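Long-range contacts in lipase C (Serratia marcescens, PDB 5NEN), which is the membrane fusion protein, seated in the inner membrane, of a type I secretion system and probably helps to export lipase across the cell envelope: residues K54-R59 / V69-S74; A80-L85 / N260-A265. All blocks are in the same frame, centred on the assembly; numbering follows the deposited sequence.

Contact 1. Residues K54-R59 / V69-S74; sequences KNIAVR and VLVQLS
The side chains of Asn55 and Gln72 lie side by side, pointing the same way, with their amide planes 49° apart. Asn55 brings its OD1 up to the aliphatic part of its neighbour, 3.5 Å from Gln72 CB. A first torsion of 72° puts Asn55 CG between its own backbone N and carbonyl carbon, the crowded position, and carries the amide toward segment 69-74. The Gln72 chain bends at chi2, and its OE1 curls back to accept a weak bond from Leu73 N and a further one from Gln75 NE2. Beneath these amides the backbones run antiparallel. Gln72 N donates to Asn55 O at 2.9 Å. Ala57 N donates to Leu70 O, also at 2.9 Å. Together these bonds enclose Ile56 and Val71 as a non-hydrogen-bonded pair in a single bridge, with CA atoms 4.3 Å apart. Both segments belong to the biotin-lipoyl-like region, which membrane fusion proteins typically assemble from sequence on both sides of a helical hairpin; consistently, Leu70 also shares a backbone hydrogen bond with Ile274. At one end Val58 CG2 meets Leu70 CD2 at 3.5 Å. At the other, Lys54, bent at chi3, brings NZ 3.2 Å from Leu73 O in a weak hydrogen bond.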
loop_
_atom_site.group_PDB
_atom_site.type_symbol
_atom_site.label_atom_id
_atom_site.label_comp_id
_atom_site.label_asym_id
_atom_site.label_seq_id
_atom_site.Cartn_x
_atom_site.Cartn_y
_atom_site.Cartn_z
ATOM N N LYS A 54 10.079 48.838 6.199
ATOM C CA LYS A 54 10.154 48.796 7.661
ATOM C C LYS A 54 11.221 49.749 8.216
ATOM O O LYS A 54 11.062 50.270 9.321
ATOM C CB LYS A 54 10.414 47.351 8.132
ATOM C CG LYS A 54 11.265 47.203 9.405
ATOM C CD LYS A 54 11.569 45.732 9.732
ATOM C CE LYS A 54 12.424 45.066 8.649
ATOM N NZ LYS A 54 12.501 43.573 8.780
ATOM N N ASN A 55 12.299 49.969 7.457
ATOM C CA ASN A 55 13.352 50.922 7.839
ATOM C C ASN A 55 14.310 51.277 6.687
ATOM O O ASN A 55 14.444 50.532 5.721
ATOM C CB ASN A 55 14.163 50.396 9.046
ATOM C CG ASN A 55 15.079 49.224 8.695
ATOM O OD1 ASN A 55 14.712 48.059 8.877
ATOM N ND2 ASN A 55 16.287 49.531 8.214
ATOM N N ILE A 56 14.962 52.433 6.803
ATOM C CA ILE A 56 15.976 52.884 5.847
ATOM C C ILE A 56 17.323 52.984 6.566
ATOM O O ILE A 56 17.371 53.329 7.742
ATOM C CB ILE A 56 15.614 54.264 5.207
ATOM C CG1 ILE A 56 14.153 54.290 4.721
ATOM C CG2 ILE A 56 16.572 54.606 4.066
ATOM C CD1 ILE A 56 13.779 55.521 3.865
ATOM N N ALA A 57 18.413 52.672 5.872
ATOM C CA ALA A 57 19.732 52.705 6.496
ATOM C C ALA A 57 20.563 53.883 5.999
ATOM O O ALA A 57 21.731 54.015 6.365
ATOM C CB ALA A 57 20.477 51.392 6.241
ATOM N N VAL A 58 19.968 54.731 5.157
ATOM C CA VAL A 58 20.713 55.806 4.489
ATOM C C VAL A 58 19.960 57.153 4.506
ATOM O O VAL A 58 18.741 57.196 4.677
ATOM C CB VAL A 58 21.050 55.407 3.011
ATOM C CG1 VAL A 58 22.063 56.354 2.395
ATOM C CG2 VAL A 58 21.609 54.000 2.953
ATOM N N ARG A 59 20.714 58.243 4.350
ATOM C CA ARG A 59 20.191 59.607 4.250
ATOM C C ARG A 59 21.209 60.414 3.461
ATOM O O ARG A 59 22.356 59.982 3.338
ATOM C CB ARG A 59 19.977 60.199 5.636
ATOM C CG ARG A 59 20.947 59.590 6.617
ATOM C CD ARG A 59 20.451 59.604 8.018
ATOM N NE ARG A 59 21.149 58.596 8.806
ATOM C CZ ARG A 59 20.842 58.325 10.064
ATOM N NH1 ARG A 59 19.863 58.998 10.643
ATOM N NH2 ARG A 59 21.503 57.394 10.732
ATOM N N VAL A 69 23.323 47.843 2.292
ATOM C CA VAL A 69 21.873 47.864 2.460
ATOM C C VAL A 69 21.380 49.292 2.688
ATOM O O VAL A 69 21.827 49.984 3.612
ATOM C CB VAL A 69 21.414 46.970 3.632
ATOM C CG1 VAL A 69 19.900 47.034 3.787
ATOM C CG2 VAL A 69 21.875 45.537 3.423
ATOM N N LEU A 70 20.458 49.721 1.834
ATOM C CA LEU A 70 19.926 51.076 1.880
ATOM C C LEU A 70 18.515 51.102 2.473
ATOM O O LEU A 70 18.084 52.110 3.040
ATOM C CB LEU A 70 19.914 51.690 0.476
ATOM C CG LEU A 70 21.124 51.466 -0.446
ATOM C CD1 LEU A 70 20.844 51.978 -1.854
ATOM C CD2 LEU A 70 22.382 52.116 0.099
ATOM N N VAL A 71 17.796 49.991 2.326
ATOM C CA VAL A 71 16.407 49.883 2.763
ATOM C C VAL A 71 16.151 48.443 3.219
ATOM O O VAL A 71 16.872 47.539 2.804
ATOM C CB VAL A 71 15.406 50.267 1.624
ATOM C CG1 VAL A 71 13.977 50.205 2.111
ATOM C CG2 VAL A 71 15.672 51.679 1.080
ATOM N N GLN A 72 15.164 48.231 4.092
ATOM C CA GLN A 72 14.611 46.894 4.327
ATOM C C GLN A 72 13.100 46.894 4.073
ATOM O O GLN A 72 12.528 47.927 3.763
ATOM C CB GLN A 72 14.901 46.413 5.753
ATOM C CG GLN A 72 16.242 45.692 5.962
ATOM C CD GLN A 72 16.343 44.346 5.238
ATOM O OE1 GLN A 72 15.377 43.862 4.633
ATOM N NE2 GLN A 72 17.520 43.732 5.310
ATOM N N LEU A 73 12.461 45.735 4.187
ATOM C CA LEU A 73 11.001 45.670 4.226
ATOM C C LEU A 73 10.637 44.626 5.281
ATOM O O LEU A 73 11.508 43.880 5.728
ATOM C CB LEU A 73 10.411 45.356 2.838
ATOM C CG LEU A 73 8.932 44.977 2.616
ATOM C CD1 LEU A 73 8.511 45.386 1.231
ATOM C CD2 LEU A 73 8.659 43.486 2.766
ATOM N N SER A 74 9.375 44.610 5.706
ATOM C CA SER A 74 8.909 43.748 6.796
ATOM C C SER A 74 9.259 42.279 6.595
ATOM O O SER A 74 9.647 41.583 7.541
ATOM C CB SER A 74 7.395 43.877 6.947
ATOM O OG SER A 74 6.735 43.292 5.837
#

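Contact 2. Residues A80-L85 / N260-A265; sequences AQVDSL and NKLQMA
Leu85 reaches across to helix 260-265 and lays its CD1 methyl over the backbone turn of Lys261, 3.7 Å from Lys261 O. With CG beside the backbone N (chi1 -66°) and the branch extended beyond it, the same methyl also meets the beta-carbons of Lys261 and Ala265, the latter contact being 3.9 Å from Leu85 CD1 to Ala265 CB. Nearer its root, Leu85 CB lies 4.2 Å from Leu262 CG. One turn earlier, Val82 splits its two methyls between partners: CG2, beside the backbone N, touches Ala265 CB at 3.6 Å, while CG1 faces Leu262 CD2 more loosely. The small Ala265 thus receives both Val82 and Leu85. Lys261 contributes its CB, and its extended chain then leads away toward a long, weak ion pair with Glu257. No hydrogen bond joins the two segments. On the helix of segment 80-85, Ser84 OG bonds to Ser166 OG of the second subunit. The local axes approach to 9.4 Å with N-to-C directions 161° apart. This close apolar pairing of antiparallel helices, distant in sequence, belongs to the long alpha-helical hairpin of AprE-like membrane fusion proteins.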
loop_
_atom_site.group_PDB
_atom_site.type_symbol
_atom_site.label_atom_id
_atom_site.label_comp_id
_atom_site.label_asym_id
_atom_site.label_seq_id
_atom_site.Cartn_x
_atom_site.Cartn_y
_atom_site.Cartn_z
ATOM N N ALA A 80 6.610 34.327 5.012
ATOM C CA ALA A 80 5.571 33.314 5.114
ATOM C C ALA A 80 5.606 32.404 3.903
ATOM O O ALA A 80 5.673 31.182 4.043
ATOM C CB ALA A 80 4.216 33.935 5.246
ATOM N N GLN A 81 5.631 32.986 2.712
ATOM C CA GLN A 81 5.584 32.128 1.540
ATOM C C GLN A 81 6.752 31.169 1.574
ATOM O O GLN A 81 6.557 29.950 1.422
ATOM C CB GLN A 81 5.594 32.926 0.241
ATOM C CG GLN A 81 5.271 32.059 -0.953
ATOM C CD GLN A 81 4.613 32.834 -2.073
ATOM O OE1 GLN A 81 3.384 32.826 -2.206
ATOM N NE2 GLN A 81 5.425 33.505 -2.896
ATOM N N VAL A 82 7.945 31.698 1.858
ATOM C CA VAL A 82 9.103 30.820 1.902
ATOM C C VAL A 82 8.872 29.714 2.911
ATOM O O VAL A 82 9.152 28.563 2.629
ATOM C CB VAL A 82 10.397 31.574 2.239
ATOM C CG1 VAL A 82 11.519 30.606 2.638
ATOM C CG2 VAL A 82 10.828 32.397 1.041
ATOM N N ASP A 83 8.307 30.049 4.059
ATOM C CA ASP A 83 8.094 29.050 5.096
ATOM C C ASP A 83 7.142 27.943 4.626
ATOM O O ASP A 83 7.401 26.767 4.821
ATOM C CB ASP A 83 7.557 29.715 6.368
ATOM C CG ASP A 83 8.592 30.632 7.055
ATOM O OD1 ASP A 83 9.803 30.354 6.939
ATOM O OD2 ASP A 83 8.196 31.638 7.708
ATOM N N SER A 84 6.039 28.334 4.011
ATOM C CA SER A 84 5.032 27.395 3.555
ATOM C C SER A 84 5.601 26.462 2.462
ATOM O O SER A 84 5.457 25.240 2.533
ATOM C CB SER A 84 3.822 28.170 3.039
ATOM O OG SER A 84 2.913 27.309 2.389
ATOM N N LEU A 85 6.274 27.032 1.466
ATOM C CA LEU A 85 6.938 26.197 0.477
ATOM C C LEU A 85 7.980 25.271 1.186
ATOM O O LEU A 85 8.091 24.083 0.865
ATOM C CB LEU A 85 7.632 27.051 -0.580
ATOM C CG LEU A 85 6.712 27.878 -1.477
ATOM C CD1 LEU A 85 7.488 28.623 -2.551
ATOM C CD2 LEU A 85 5.679 27.038 -2.112
ATOM N N ASN A 260 12.002 24.656 -7.493
ATOM C CA ASN A 260 12.096 25.827 -8.342
ATOM C C ASN A 260 11.227 26.977 -7.785
ATOM O O ASN A 260 11.654 28.149 -7.776
ATOM C CB ASN A 260 11.814 25.399 -9.786
ATOM C CG ASN A 260 12.898 24.391 -10.303
ATOM O OD1 ASN A 260 14.090 24.668 -10.149
ATOM N ND2 ASN A 260 12.493 23.224 -10.845
ATOM N N LYS A 261 10.052 26.642 -7.252
ATOM C CA LYS A 261 9.220 27.665 -6.624
ATOM C C LYS A 261 9.906 28.379 -5.463
ATOM O O LYS A 261 9.801 29.605 -5.299
ATOM C CB LYS A 261 7.937 27.042 -6.114
ATOM C CG LYS A 261 6.866 26.840 -7.164
ATOM C CD LYS A 261 5.513 26.701 -6.471
ATOM C CE LYS A 261 4.499 25.969 -7.327
ATOM N NZ LYS A 261 3.326 25.535 -6.511
ATOM N N LEU A 262 10.594 27.588 -4.655
ATOM C CA LEU A 262 11.292 28.059 -3.469
ATOM C C LEU A 262 12.465 28.932 -3.885
ATOM O O LEU A 262 12.800 29.912 -3.256
ATOM C CB LEU A 262 11.746 26.870 -2.626
ATOM C CG LEU A 262 11.816 27.005 -1.104
ATOM C CD1 LEU A 262 12.122 25.640 -0.462
ATOM C CD2 LEU A 262 12.823 28.047 -0.650
ATOM N N GLN A 263 13.104 28.538 -4.957
ATOM C CA GLN A 263 14.148 29.337 -5.526
ATOM C C GLN A 263 13.574 30.729 -5.829
ATOM O O GLN A 263 14.176 31.769 -5.494
ATOM C CB GLN A 263 14.638 28.621 -6.773
ATOM C CG GLN A 263 15.775 29.190 -7.533
ATOM C CD GLN A 263 16.089 28.283 -8.719
ATOM O OE1 GLN A 263 15.200 27.938 -9.511
ATOM N NE2 GLN A 263 17.344 27.860 -8.823
ATOM N N MET A 264 12.374 30.751 -6.403
ATOM C CA MET A 264 11.767 32.039 -6.736
ATOM C C MET A 264 11.425 32.841 -5.478
ATOM O O MET A 264 11.695 34.056 -5.395
ATOM C CB MET A 264 10.544 31.839 -7.617
ATOM C CG MET A 264 10.908 31.517 -9.071
ATOM S SD MET A 264 12.342 32.458 -9.642
ATOM C CE MET A 264 13.678 31.256 -9.561
ATOM N N ALA A 265 10.840 32.154 -4.501
ATOM C CA ALA A 265 10.460 32.782 -3.244
ATOM C C ALA A 265 11.672 33.396 -2.545
ATOM O O ALA A 265 11.597 34.518 -2.018
ATOM C CB ALA A 265 9.796 31.774 -2.342
#

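Contact 1 lies at the surface of the lipoyl-like region and contact 2 is buried within the helical hairpin; their centres are 23 Å apart and they do not touch. Neither shares a secondary-structure element with the other: contact 1 joins two loop segments close in sequence, whereas contact 2 brings together helices 76-103 and 195-270. Their chemistry differs accordingly. The extended segments leave backbone groups available to bond across contact 1, with polar side chains alongside; in contact 2 the backbone bonds are spent inside each helix, leaving aliphatic groups to make the interface. The second subunit reaches only contact 2 of the pair.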